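Local coordinates for probable secreted solute-binding lipoprotein (Streptomyces coelicolor, PDB 3I3V) that probably binds a solute outside the cell as a surface lipoprotein and delivers it to a membrane transporter, at residues Leu10-Gln15 with Val67-Leu72; Val116-Tyr121 with Gly289-Pro294; Ala163-Gly168 with Ala242-Ala247; Pro127-Arg132 with Thr263-Trp268. All blocks are in the same frame, centred on the assembly; numbering follows the deposited sequence.

Interaction 1. Residues Leu10-Gln15 with Val67-Leu72; sequences LVVHTQ and VVMVNL
Val12, Thr14, Val67 and Met69 (a selenomethionine) form the apolar centre of this contact, all on one face of the sheet. Val12 and Val67 lie side by side and point the same way, Val12 CG2 being 4.2 Å from Val67 CB. The other branch of Val12, CG1, sits anti to the backbone N (chi1 176°) and meets Met69 SE at 3.9 Å. Thr14 runs alongside Met69, its methyl CG2 3.2 Å from Met69 CB, closer than carbons normally pack, so the exact value is doubtful. Phe306 and Val303 of helix 300-310 cover this face at Val12 and Val67. His13 and Val68 point to the opposite face, where His13 NE2 is hydrogen-bonded to Asn47.

Between the faces runs a parallel ladder: Val67 N to Val11 O, His13 N to Val67 O at 2.8 Å, and Met69 N to His13 O. It frays at Gln15 N, whose bond to Met69 O is weak (3.3 Å). The extended Gln15 side chain then crosses Val70, with CD 3.5 Å from Val70 CG1, while NE2 bonds Gly48 O. Shortened to an alanine, this residue would be likely to leave Gly48 O without that donor and Val70 CG1 without its neighbour.

Strand 9-14 lies between 41-46 and 67-70, joined through helices 23-36 and 51-60, the 2-1-3 order of parallel strands characteristic of a lobe of a periplasmic-type binding protein.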
loop_
_atom_site.group_PDB
_atom_site.type_symbol
_atom_site.label_atom_id
_atom_site.label_comp_id
_atom_site.label_asym_id
_atom_site.label_seq_id
_atom_site.Cartn_x
_atom_site.Cartn_y
_atom_site.Cartn_z
ATOM N N LEU C 10 32.265 5.558 35.659
ATOM C CA LEU C 10 32.818 4.275 35.345
ATOM C C LEU C 10 34.258 4.284 35.816
ATOM O O LEU C 10 35.011 5.141 35.385
ATOM C CB LEU C 10 32.784 4.076 33.841
ATOM C CG LEU C 10 32.463 2.744 33.194
ATOM C CD1 LEU C 10 33.371 2.490 32.019
ATOM C CD2 LEU C 10 32.562 1.646 34.203
ATOM N N VAL C 11 34.649 3.367 36.706
ATOM C CA VAL C 11 36.040 3.320 37.180
ATOM C C VAL C 11 36.701 2.139 36.492
ATOM O O VAL C 11 36.222 1.008 36.584
ATOM C CB VAL C 11 36.134 3.116 38.706
ATOM C CG1 VAL C 11 37.595 3.144 39.140
ATOM C CG2 VAL C 11 35.340 4.189 39.432
ATOM N N VAL C 12 37.807 2.417 35.811
ATOM C CA VAL C 12 38.552 1.419 35.061
ATOM C C VAL C 12 39.956 1.195 35.628
ATOM O O VAL C 12 40.760 2.123 35.685
ATOM C CB VAL C 12 38.690 1.853 33.576
ATOM C CG1 VAL C 12 39.546 0.861 32.806
ATOM C CG2 VAL C 12 37.319 1.977 32.946
ATOM N N HIS C 13 40.234 -0.044 36.035
ATOM C CA HIS C 13 41.542 -0.433 36.565
ATOM C C HIS C 13 42.300 -1.013 35.376
ATOM O O HIS C 13 41.988 -2.109 34.917
ATOM C CB HIS C 13 41.378 -1.488 37.664
ATOM C CG HIS C 13 42.528 -1.542 38.618
ATOM N ND1 HIS C 13 42.561 -2.391 39.692
ATOM C CD2 HIS C 13 43.674 -0.821 38.655
ATOM C CE1 HIS C 13 43.686 -2.192 40.368
ATOM N NE2 HIS C 13 44.371 -1.248 39.759
ATOM N N THR C 14 43.300 -0.275 34.899
ATOM C CA THR C 14 44.061 -0.632 33.700
ATOM C C THR C 14 45.566 -0.659 33.810
ATOM O O THR C 14 46.150 0.088 34.583
ATOM C CB THR C 14 43.813 0.393 32.591
ATOM O OG1 THR C 14 42.465 0.857 32.667
ATOM C CG2 THR C 14 44.088 -0.199 31.238
ATOM N N GLN C 15 46.186 -1.473 32.958
ATOM C CA GLN C 15 47.639 -1.565 32.885
ATOM C C GLN C 15 48.118 -0.550 31.857
ATOM O O GLN C 15 49.317 -0.311 31.731
ATOM C CB GLN C 15 48.074 -2.957 32.444
ATOM C CG GLN C 15 47.912 -4.013 33.511
ATOM C CD GLN C 15 48.464 -5.349 33.083
ATOM O OE1 GLN C 15 48.158 -5.837 31.992
ATOM N NE2 GLN C 15 49.279 -5.960 33.943
ATOM N N VAL C 67 35.576 -2.022 35.685
ATOM C CA VAL C 67 36.135 -2.714 34.528
ATOM C C VAL C 67 37.636 -2.839 34.724
ATOM O O VAL C 67 38.299 -1.904 35.191
ATOM C CB VAL C 67 35.885 -1.921 33.222
ATOM C CG1 VAL C 67 36.587 -2.597 32.063
ATOM C CG2 VAL C 67 34.394 -1.809 32.943
ATOM N N VAL C 68 38.172 -3.995 34.364
ATOM C CA VAL C 68 39.598 -4.236 34.505
ATOM C C VAL C 68 40.235 -4.491 33.149
ATOM O O VAL C 68 39.635 -5.109 32.281
ATOM C CB VAL C 68 39.869 -5.453 35.421
ATOM C CG1 VAL C 68 41.358 -5.554 35.715
ATOM C CG2 VAL C 68 39.064 -5.330 36.709
HETATM N N MSE C 69 41.450 -4.003 32.956
HETATM C CA MSE C 69 42.135 -4.230 31.697
HETATM C C MSE C 69 43.465 -4.897 31.964
HETATM O O MSE C 69 44.456 -4.229 32.242
HETATM C CB MSE C 69 42.335 -2.914 30.951
HETATM C CG MSE C 69 41.029 -2.224 30.559
HETATM SE SE MSE C 69 41.302 -0.564 29.573
HETATM C CE MSE C 69 42.079 -1.341 27.974
ATOM N N VAL C 70 43.473 -6.224 31.874
ATOM C CA VAL C 70 44.677 -7.026 32.108
ATOM C C VAL C 70 44.757 -8.183 31.125
ATOM O O VAL C 70 43.773 -8.532 30.470
ATOM C CB VAL C 70 44.704 -7.669 33.526
ATOM C CG1 VAL C 70 45.581 -6.879 34.438
ATOM C CG2 VAL C 70 43.281 -7.792 34.084
ATOM N N ASN C 71 45.934 -8.792 31.046
ATOM C CA ASN C 71 46.123 -9.914 30.158
ATOM C C ASN C 71 45.747 -11.186 30.905
ATOM O O ASN C 71 45.338 -11.140 32.069
ATOM C CB ASN C 71 47.575 -9.991 29.671
ATOM C CG ASN C 71 48.577 -10.137 30.817
ATOM O OD1 ASN C 71 49.575 -10.865 30.703
ATOM N ND2 ASN C 71 48.327 -9.433 31.916
ATOM N N LEU C 72 45.883 -12.319 30.224
ATOM C CA LEU C 72 45.551 -13.603 30.806
ATOM C C LEU C 72 46.817 -14.334 31.210
ATOM O O LEU C 72 47.601 -14.758 30.359
ATOM C CB LEU C 72 44.770 -14.462 29.807
ATOM C CG LEU C 72 44.284 -15.786 30.408
ATOM C CD1 LEU C 72 43.220 -15.481 31.463
ATOM C CD2 LEU C 72 43.721 -16.697 29.325
#

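Interaction 2. Residues Val116-Tyr121 with Gly289-Pro294; sequences VRAFPY and GFWISP
Ala118 lies on one face of the Trp291 indole: its CB is 3.5 Å from the centroid of the five-membered ring, 0° off the ring normal, a CH-pi contact. Farther along, Arg117 O comes within 3.5 Å of Trp291 CE3, and Arg117 CB approaches the far end of the six-membered ring. A T-shaped pair follows, the edge of Phe290 directed at a face of Tyr121, with centroids 4.8 Å apart and planes at 61°. With Tyr121 CG anti to the backbone N (chi1 -153°), the ring stands against Phe290 CE2, which is 3.4 Å from Tyr121 CG. The Phe119 ring receives Phe290 O and Ile292 CD1 at its edge, CE1 lying 4.0 Å from Ile292 CD1.

Phe119 N donates to Phe290 O at 2.8 Å, and Phe290 N returns a bond to a lone pair of Phe119 O at 2.9 Å, a single antiparallel hydrogen-bonded bridge. A hydrogen bond from Trp291 NE1 to Val70 O, with Ala118 on one face and Trp79 paired edge-to-face, limits the indole's rotation. A leucine in place of Trp291 would probably leave Val70 O without this donor and Ala118 CB without its flat partner.

The side chains thus contribute apolar and aromatic surface, while directionality comes from one reciprocal pair of hydrogen bonds between peptide groups; together they seat the 116-121 loop on strand 289-292.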
loop_
_atom_site.group_PDB
_atom_site.type_symbol
_atom_site.label_atom_id
_atom_site.label_comp_id
_atom_site.label_asym_id
_atom_site.label_seq_id
_atom_site.Cartn_x
_atom_site.Cartn_y
_atom_site.Cartn_z
ATOM N N VAL C 116 33.331 -17.150 29.363
ATOM C CA VAL C 116 34.290 -16.257 28.724
ATOM C C VAL C 116 34.856 -15.339 29.801
ATOM O O VAL C 116 34.144 -14.503 30.357
ATOM C CB VAL C 116 33.631 -15.422 27.624
ATOM C CG1 VAL C 116 34.685 -14.547 26.939
ATOM C CG2 VAL C 116 32.972 -16.351 26.608
ATOM N N ARG C 117 36.139 -15.509 30.100
ATOM C CA ARG C 117 36.791 -14.726 31.140
ATOM C C ARG C 117 36.708 -13.222 30.921
ATOM O O ARG C 117 36.426 -12.465 31.856
ATOM C CB ARG C 117 38.254 -15.134 31.256
ATOM C CG ARG C 117 38.475 -16.624 31.370
ATOM C CD ARG C 117 39.953 -16.925 31.300
ATOM N NE ARG C 117 40.223 -18.335 31.057
ATOM C CZ ARG C 117 40.388 -19.248 32.008
ATOM N NH1 ARG C 117 40.311 -18.901 33.287
ATOM N NH2 ARG C 117 40.649 -20.508 31.675
ATOM N N ALA C 118 36.959 -12.787 29.689
ATOM C CA ALA C 118 36.927 -11.361 29.382
ATOM C C ALA C 118 36.664 -11.052 27.919
ATOM O O ALA C 118 36.592 -11.947 27.089
ATOM C CB ALA C 118 38.249 -10.725 29.808
ATOM N N PHE C 119 36.495 -9.768 27.616
ATOM C CA PHE C 119 36.295 -9.341 26.238
ATOM C C PHE C 119 37.699 -9.255 25.648
ATOM O O PHE C 119 38.535 -8.496 26.135
ATOM C CB PHE C 119 35.636 -7.952 26.176
ATOM C CG PHE C 119 34.157 -7.943 26.460
ATOM C CD1 PHE C 119 33.683 -7.863 27.758
ATOM C CD2 PHE C 119 33.238 -7.959 25.415
ATOM C CE1 PHE C 119 32.316 -7.793 28.015
ATOM C CE2 PHE C 119 31.868 -7.890 25.667
ATOM C CZ PHE C 119 31.408 -7.807 26.967
ATOM N N PRO C 120 37.982 -10.045 24.605
ATOM C CA PRO C 120 39.322 -9.982 24.021
ATOM C C PRO C 120 39.548 -8.611 23.384
ATOM O O PRO C 120 38.597 -7.932 22.991
ATOM C CB PRO C 120 39.300 -11.104 22.982
ATOM C CG PRO C 120 38.280 -12.063 23.532
ATOM C CD PRO C 120 37.195 -11.112 23.977
ATOM N N TYR C 121 40.804 -8.191 23.299
ATOM C CA TYR C 121 41.103 -6.901 22.695
ATOM C C TYR C 121 42.491 -6.870 22.084
ATOM O O TYR C 121 42.616 -6.715 20.876
ATOM C CB TYR C 121 40.936 -5.785 23.730
ATOM C CG TYR C 121 40.576 -4.452 23.111
ATOM C CD1 TYR C 121 39.502 -4.342 22.232
ATOM C CD2 TYR C 121 41.303 -3.305 23.408
ATOM C CE1 TYR C 121 39.161 -3.126 21.664
ATOM C CE2 TYR C 121 40.971 -2.080 22.845
ATOM C CZ TYR C 121 39.897 -1.998 21.971
ATOM O OH TYR C 121 39.566 -0.793 21.396
ATOM N N GLY C 289 42.773 -7.637 28.067
ATOM C CA GLY C 289 41.375 -7.827 27.722
ATOM C C GLY C 289 40.523 -7.061 28.721
ATOM O O GLY C 289 41.049 -6.600 29.740
ATOM N N PHE C 290 39.224 -6.921 28.436
ATOM C CA PHE C 290 38.293 -6.200 29.314
ATOM C C PHE C 290 37.550 -7.148 30.268
ATOM O O PHE C 290 36.826 -8.041 29.824
ATOM C CB PHE C 290 37.247 -5.436 28.474
ATOM C CG PHE C 290 37.813 -4.279 27.677
ATOM C CD1 PHE C 290 38.095 -3.059 28.285
ATOM C CD2 PHE C 290 38.046 -4.410 26.303
ATOM C CE1 PHE C 290 38.597 -1.977 27.540
ATOM C CE2 PHE C 290 38.547 -3.336 25.561
ATOM C CZ PHE C 290 38.820 -2.118 26.183
ATOM N N TRP C 291 37.712 -6.946 31.575
ATOM C CA TRP C 291 37.032 -7.790 32.552
ATOM C C TRP C 291 35.971 -6.965 33.274
ATOM O O TRP C 291 36.147 -5.759 33.468
ATOM C CB TRP C 291 38.020 -8.346 33.586
ATOM C CG TRP C 291 39.181 -9.097 33.009
ATOM C CD1 TRP C 291 40.144 -8.606 32.171
ATOM C CD2 TRP C 291 39.542 -10.460 33.278
ATOM N NE1 TRP C 291 41.083 -9.574 31.909
ATOM C CE2 TRP C 291 40.741 -10.721 32.576
ATOM C CE3 TRP C 291 38.971 -11.485 34.048
ATOM C CZ2 TRP C 291 41.381 -11.963 32.620
ATOM C CZ3 TRP C 291 39.606 -12.717 34.093
ATOM C CH2 TRP C 291 40.799 -12.947 33.385
ATOM N N ILE C 292 34.871 -7.604 33.667
ATOM C CA ILE C 292 33.825 -6.880 34.383
ATOM C C ILE C 292 33.702 -7.397 35.812
ATOM O O ILE C 292 33.564 -8.591 36.039
ATOM C CB ILE C 292 32.458 -7.006 33.686
ATOM C CG1 ILE C 292 32.545 -6.423 32.273
ATOM C CG2 ILE C 292 31.388 -6.268 34.502
ATOM C CD1 ILE C 292 31.210 -6.334 31.567
ATOM N N SER C 293 33.749 -6.486 36.776
ATOM C CA SER C 293 33.654 -6.873 38.176
ATOM C C SER C 293 32.214 -6.864 38.653
ATOM O O SER C 293 31.326 -6.366 37.960
ATOM C CB SER C 293 34.446 -5.909 39.040
ATOM O OG SER C 293 33.815 -4.640 39.024
ATOM N N PRO C 294 31.955 -7.443 39.836
ATOM C CA PRO C 294 30.572 -7.430 40.326
ATOM C C PRO C 294 30.099 -5.985 40.492
ATOM O O PRO C 294 28.937 -5.677 40.251
ATOM C CB PRO C 294 30.670 -8.190 41.644
ATOM C CG PRO C 294 31.690 -9.264 41.297
ATOM C CD PRO C 294 32.757 -8.455 40.549
#

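Interaction 3. Residues Ala163-Gly168 with Ala242-Ala247; sequences APVTVG and AAVQSA
Hydrogen bonds between main chains define the parallel pairing of Ala163 with Ala242 and Val165 with Val244. Ala243 N donates to Ala163 O and Val244 N to Pro164 O, while the bond from Thr166 N to Val244 O, at 3.0 Å, is nearly straight (169°). Pro164 O also receives a weak bond from Ala243 N, so two consecutive amides converge on one carbonyl where the second strand turns its corner. CA-H...O contacts supplement the ladder, from Ala242 CA to Ala163 O and from Val165 CA to Val244 O.

Water mediates the next rung. It donates to Thr166 O at 2.7 Å and accepts from Ser246 N at 2.8 Å, standing between two backbone groups that a continued ladder would join directly.

Apolar contacts occupy both faces. Val165 and Val244 share one, with Val165 CG2 3.8 Å from Val244 CB. On the other, Ala242 CB packs against Ala163 CB and lies 3.7 Å from Thr166 CB. Since Thr166 OG1 is anti to the backbone N (chi1 -179°), the methyl CG2 is placed between N and the carbonyl carbon, where it nears Val244 O at 3.4 Å.

Helix 147-159 packs on Pro164 and Ala243, helix 230-238 on Thr166 and Gln245, and helix 172-182 on Val167 and Ser246. Strand 242-246 is flanked by 163-166 on one edge and by the antiparallel 122-131 on the other, in the mixed sheet of what is probably the second lobe of a solute-binding fold.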
loop_
_atom_site.group_PDB
_atom_site.type_symbol
_atom_site.label_atom_id
_atom_site.label_comp_id
_atom_site.label_asym_id
_atom_site.label_seq_id
_atom_site.Cartn_x
_atom_site.Cartn_y
_atom_site.Cartn_z
ATOM N N ALA C 163 75.914 -13.211 10.168
ATOM C CA ALA C 163 75.229 -14.147 11.044
ATOM C C ALA C 163 73.852 -14.440 10.460
ATOM O O ALA C 163 73.219 -13.560 9.883
ATOM C CB ALA C 163 75.102 -13.559 12.450
ATOM N N PRO C 164 73.389 -15.696 10.574
ATOM C CA PRO C 164 72.081 -16.114 10.058
ATOM C C PRO C 164 70.915 -15.704 10.963
ATOM O O PRO C 164 70.436 -14.567 10.865
ATOM C CB PRO C 164 72.236 -17.629 9.915
ATOM C CG PRO C 164 73.165 -17.968 11.026
ATOM C CD PRO C 164 74.202 -16.869 10.941
ATOM N N VAL C 165 70.444 -16.607 11.825
ATOM C CA VAL C 165 69.334 -16.263 12.720
ATOM C C VAL C 165 69.859 -15.797 14.075
ATOM O O VAL C 165 70.633 -16.493 14.731
ATOM C CB VAL C 165 68.355 -17.458 12.972
ATOM C CG1 VAL C 165 67.188 -16.994 13.820
ATOM C CG2 VAL C 165 67.821 -18.007 11.665
ATOM N N THR C 166 69.448 -14.609 14.493
ATOM C CA THR C 166 69.878 -14.108 15.786
ATOM C C THR C 166 68.722 -14.273 16.776
ATOM O O THR C 166 67.560 -14.040 16.443
ATOM C CB THR C 166 70.291 -12.626 15.704
ATOM O OG1 THR C 166 70.732 -12.176 16.992
ATOM C CG2 THR C 166 69.124 -11.772 15.231
ATOM N N VAL C 167 69.043 -14.702 17.989
ATOM C CA VAL C 167 68.026 -14.903 19.007
ATOM C C VAL C 167 68.680 -14.980 20.382
ATOM O O VAL C 167 69.813 -15.446 20.514
ATOM C CB VAL C 167 67.218 -16.201 18.732
ATOM C CG1 VAL C 167 68.136 -17.416 18.798
ATOM C CG2 VAL C 167 66.070 -16.329 19.726
ATOM N N GLY C 168 67.970 -14.505 21.403
ATOM C CA GLY C 168 68.506 -14.538 22.755
ATOM C C GLY C 168 68.290 -15.898 23.387
ATOM O O GLY C 168 67.265 -16.149 24.020
ATOM N N ALA C 242 73.167 -9.665 11.473
ATOM C CA ALA C 242 72.472 -10.943 11.309
ATOM C C ALA C 242 71.303 -10.637 10.382
ATOM O O ALA C 242 70.731 -9.558 10.451
ATOM C CB ALA C 242 71.976 -11.472 12.648
ATOM N N ALA C 243 70.947 -11.588 9.526
ATOM C CA ALA C 243 69.885 -11.385 8.548
ATOM C C ALA C 243 68.489 -11.900 8.891
ATOM O O ALA C 243 67.516 -11.516 8.243
ATOM C CB ALA C 243 70.322 -11.977 7.219
ATOM N N VAL C 244 68.367 -12.773 9.884
ATOM C CA VAL C 244 67.044 -13.292 10.223
ATOM C C VAL C 244 66.735 -13.129 11.698
ATOM O O VAL C 244 67.612 -13.269 12.553
ATOM C CB VAL C 244 66.900 -14.778 9.863
ATOM C CG1 VAL C 244 65.452 -15.227 10.091
ATOM C CG2 VAL C 244 67.302 -15.007 8.415
ATOM N N GLN C 245 65.475 -12.847 11.999
ATOM C CA GLN C 245 65.077 -12.662 13.379
ATOM C C GLN C 245 63.610 -12.930 13.603
ATOM O O GLN C 245 62.766 -12.348 12.925
ATOM C CB GLN C 245 65.363 -11.227 13.812
ATOM C CG GLN C 245 64.898 -10.912 15.209
ATOM C CD GLN C 245 64.922 -9.425 15.507
ATOM O OE1 GLN C 245 65.171 -9.013 16.640
ATOM N NE2 GLN C 245 64.658 -8.616 14.492
ATOM N N SER C 246 63.305 -13.813 14.548
ATOM C CA SER C 246 61.920 -14.088 14.891
ATOM C C SER C 246 61.611 -13.155 16.064
ATOM O O SER C 246 62.356 -13.120 17.042
ATOM C CB SER C 246 61.755 -15.531 15.342
ATOM O OG SER C 246 60.440 -15.735 15.820
ATOM N N ALA C 247 60.530 -12.394 15.992
ATOM C CA ALA C 247 60.251 -11.499 17.100
ATOM C C ALA C 247 58.845 -10.919 17.071
ATOM O O ALA C 247 58.239 -10.824 16.011
ATOM C CB ALA C 247 61.273 -10.378 17.103
HETATM O O HOH W 1 65.066 -14.958 16.430
#

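Interaction 4. Residues Pro127-Arg132 with Thr263-Trp268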
loop_
_atom_site.group_PDB
_atom_site.type_symbol
_atom_site.label_atom_id
_atom_site.label_comp_id
_atom_site.label_asym_id
_atom_site.label_seq_id
_atom_site.Cartn_x
_atom_site.Cartn_y
_atom_site.Cartn_z
ATOM N N PRO C 127 55.996 -13.045 13.966
ATOM C CA PRO C 127 56.570 -13.673 12.770
ATOM C C PRO C 127 58.102 -13.683 12.662
ATOM O O PRO C 127 58.820 -13.290 13.586
ATOM C CB PRO C 127 55.940 -12.866 11.648
ATOM C CG PRO C 127 56.018 -11.460 12.229
ATOM C CD PRO C 127 55.587 -11.656 13.682
ATOM N N VAL C 128 58.581 -14.132 11.505
ATOM C CA VAL C 128 60.005 -14.188 11.211
ATOM C C VAL C 128 60.338 -13.130 10.159
ATOM O O VAL C 128 59.749 -13.112 9.077
ATOM C CB VAL C 128 60.416 -15.574 10.656
ATOM C CG1 VAL C 128 61.919 -15.631 10.485
ATOM C CG2 VAL C 128 59.951 -16.676 11.592
ATOM N N ALA C 129 61.276 -12.248 10.487
ATOM C CA ALA C 129 61.703 -11.186 9.587
ATOM C C ALA C 129 63.002 -11.591 8.883
ATOM O O ALA C 129 63.937 -12.076 9.526
ATOM C CB ALA C 129 61.909 -9.894 10.374
ATOM N N TYR C 130 63.041 -11.388 7.565
ATOM C CA TYR C 130 64.196 -11.724 6.727
ATOM C C TYR C 130 64.746 -10.476 6.032
ATOM O O TYR C 130 64.039 -9.811 5.276
ATOM C CB TYR C 130 63.793 -12.745 5.655
ATOM C CG TYR C 130 63.261 -14.058 6.198
ATOM C CD1 TYR C 130 64.097 -15.157 6.362
ATOM C CD2 TYR C 130 61.916 -14.198 6.547
ATOM C CE1 TYR C 130 63.613 -16.365 6.856
ATOM C CE2 TYR C 130 61.424 -15.401 7.041
ATOM C CZ TYR C 130 62.279 -16.480 7.192
ATOM O OH TYR C 130 61.801 -17.676 7.670
ATOM N N ASN C 131 66.009 -10.163 6.292
ATOM C CA ASN C 131 66.647 -9.002 5.686
ATOM C C ASN C 131 67.081 -9.367 4.255
ATOM O O ASN C 131 68.007 -10.151 4.057
ATOM C CB ASN C 131 67.845 -8.574 6.554
ATOM C CG ASN C 131 68.583 -7.365 5.995
ATOM O OD1 ASN C 131 69.252 -6.640 6.734
ATOM N ND2 ASN C 131 68.481 -7.156 4.687
ATOM N N ARG C 132 66.394 -8.809 3.261
ATOM C CA ARG C 132 66.687 -9.090 1.854
ATOM C C ARG C 132 68.044 -8.594 1.382
ATOM O O ARG C 132 68.761 -9.298 0.677
ATOM C CB ARG C 132 65.603 -8.493 0.964
ATOM C CG ARG C 132 64.455 -9.428 0.682
ATOM C CD ARG C 132 64.894 -10.535 -0.246
ATOM N NE ARG C 132 63.773 -11.380 -0.639
ATOM C CZ ARG C 132 63.879 -12.404 -1.472
ATOM N NH1 ARG C 132 65.060 -12.706 -1.993
ATOM N NH2 ARG C 132 62.811 -13.125 -1.782
ATOM N N THR C 263 63.255 -5.304 4.386
ATOM C CA THR C 263 63.023 -6.454 5.255
ATOM C C THR C 263 61.662 -7.052 4.908
ATOM O O THR C 263 60.706 -6.339 4.612
ATOM C CB THR C 263 63.067 -6.061 6.770
ATOM O OG1 THR C 263 64.421 -5.819 7.164
ATOM C CG2 THR C 263 62.510 -7.183 7.648
ATOM N N GLU C 264 61.586 -8.374 4.926
ATOM C CA GLU C 264 60.353 -9.076 4.617
ATOM C C GLU C 264 59.985 -10.040 5.738
ATOM O O GLU C 264 60.856 -10.678 6.320
ATOM C CB GLU C 264 60.509 -9.848 3.312
ATOM C CG GLU C 264 60.424 -8.985 2.069
ATOM C CD GLU C 264 60.641 -9.782 0.801
ATOM O OE1 GLU C 264 60.144 -10.929 0.721
ATOM O OE2 GLU C 264 61.300 -9.259 -0.120
ATOM N N VAL C 265 58.694 -10.154 6.035
ATOM C CA VAL C 265 58.250 -11.052 7.091
ATOM C C VAL C 265 57.596 -12.308 6.546
ATOM O O VAL C 265 56.900 -12.275 5.526
ATOM C CB VAL C 265 57.254 -10.361 8.055
ATOM C CG1 VAL C 265 57.938 -9.218 8.781
ATOM C CG2 VAL C 265 56.047 -9.866 7.293
ATOM N N GLY C 266 57.838 -13.417 7.240
ATOM C CA GLY C 266 57.272 -14.695 6.860
ATOM C C GLY C 266 57.149 -15.570 8.099
ATOM O O GLY C 266 56.997 -15.063 9.212
ATOM N N GLY C 267 57.212 -16.883 7.905
ATOM C CA GLY C 267 57.120 -17.802 9.021
ATOM C C GLY C 267 58.397 -18.610 9.121
ATOM O O GLY C 267 59.307 -18.452 8.305
ATOM N N TRP C 268 58.478 -19.476 10.122
ATOM C CA TRP C 268 59.666 -20.299 10.295
ATOM C C TRP C 268 59.580 -21.520 9.369
ATOM O O TRP C 268 58.563 -22.214 9.325
ATOM C CB TRP C 268 59.800 -20.717 11.767
ATOM C CG TRP C 268 61.075 -21.438 12.045
ATOM C CD1 TRP C 268 61.299 -22.777 11.929
ATOM C CD2 TRP C 268 62.338 -20.847 12.387
ATOM N NE1 TRP C 268 62.621 -23.057 12.169
ATOM C CE2 TRP C 268 63.280 -21.892 12.451
ATOM C CE3 TRP C 268 62.764 -19.538 12.639
ATOM C CZ2 TRP C 268 64.624 -21.670 12.759
ATOM C CZ3 TRP C 268 64.101 -19.316 12.947
ATOM C CH2 TRP C 268 65.013 -20.379 13.003
#
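Tyr130 stretches across Glu264 and Gly266 to reach Gly267, its ring turned so that Glu264 O and Gly267 O both lie at its edge, near the ring plane. The first torsion sets CG anti to the carbonyl carbon (chi1 -60°), and from there the hydroxyl OH donates to Gly267 O at 2.7 Å, tilted 26° from the carbonyl plane. Gly266 has no side chain to compete with this ring: a CB there would come close to Tyr130 CE2. Val128, on the same face, sends CG2 to the edge of the Trp268 indole; Val128 CG2 lies 4.0 Å from Trp268 CB and 3.5 Å from Gly267 C. Just past the strand, where helix 132-138 begins, Arg132 and Glu264 form a salt bridge, NE to OE2 at 3.3 Å. The guanidinium and carboxylate planes are 47° apart and OE2 is met from above its own plane, so this is no flat two-pronged pairing; Arg132 NH1 instead bonds Asp141 O. On the opposite face the methyls Ala129 CB and Thr263 CG2 touch at 3.9 Å.

The backbone holds these orientations through two antiparallel hydrogen-bonded pairs, Val128 with Gly266 and Tyr130 with Glu264. Gly266 N to Val128 O measures 2.7 Å, and Glu264 N to Tyr130 O 2.9 Å.

Helix 339-345 packs on Pro127, Thr263 and Val265, while helix 172-182 covers Trp268. Strand 122-131 also pairs with 242-246, whose Val244 rests on Val128 and Tyr130, and so runs between that strand and 263-266 in a mixed sheet consistent with one lobe of a two-lobed binding protein.

From the N terminus, interaction 1 closes the first loop, bringing 67-72 back beside 10-15 after two helices and strand 41-46. Interaction 2 then opens at 116-121 and closes only at 289-294; within its loop lies interaction 4 (127-132 with 263-268), and within that one interaction 3 (163-168 with 242-247). None of the loops cross. Interactions 1 and 2 meet where strands 67-70 and 289-292 pair, Val68 O with Trp291 N; interactions 3 and 4 meet where 242-246 pairs with 122-131. The two groups lie on opposite sides of the chain's centre, centres 33 to 36 Å apart, consistent with the two lobes of a solute-binding protein.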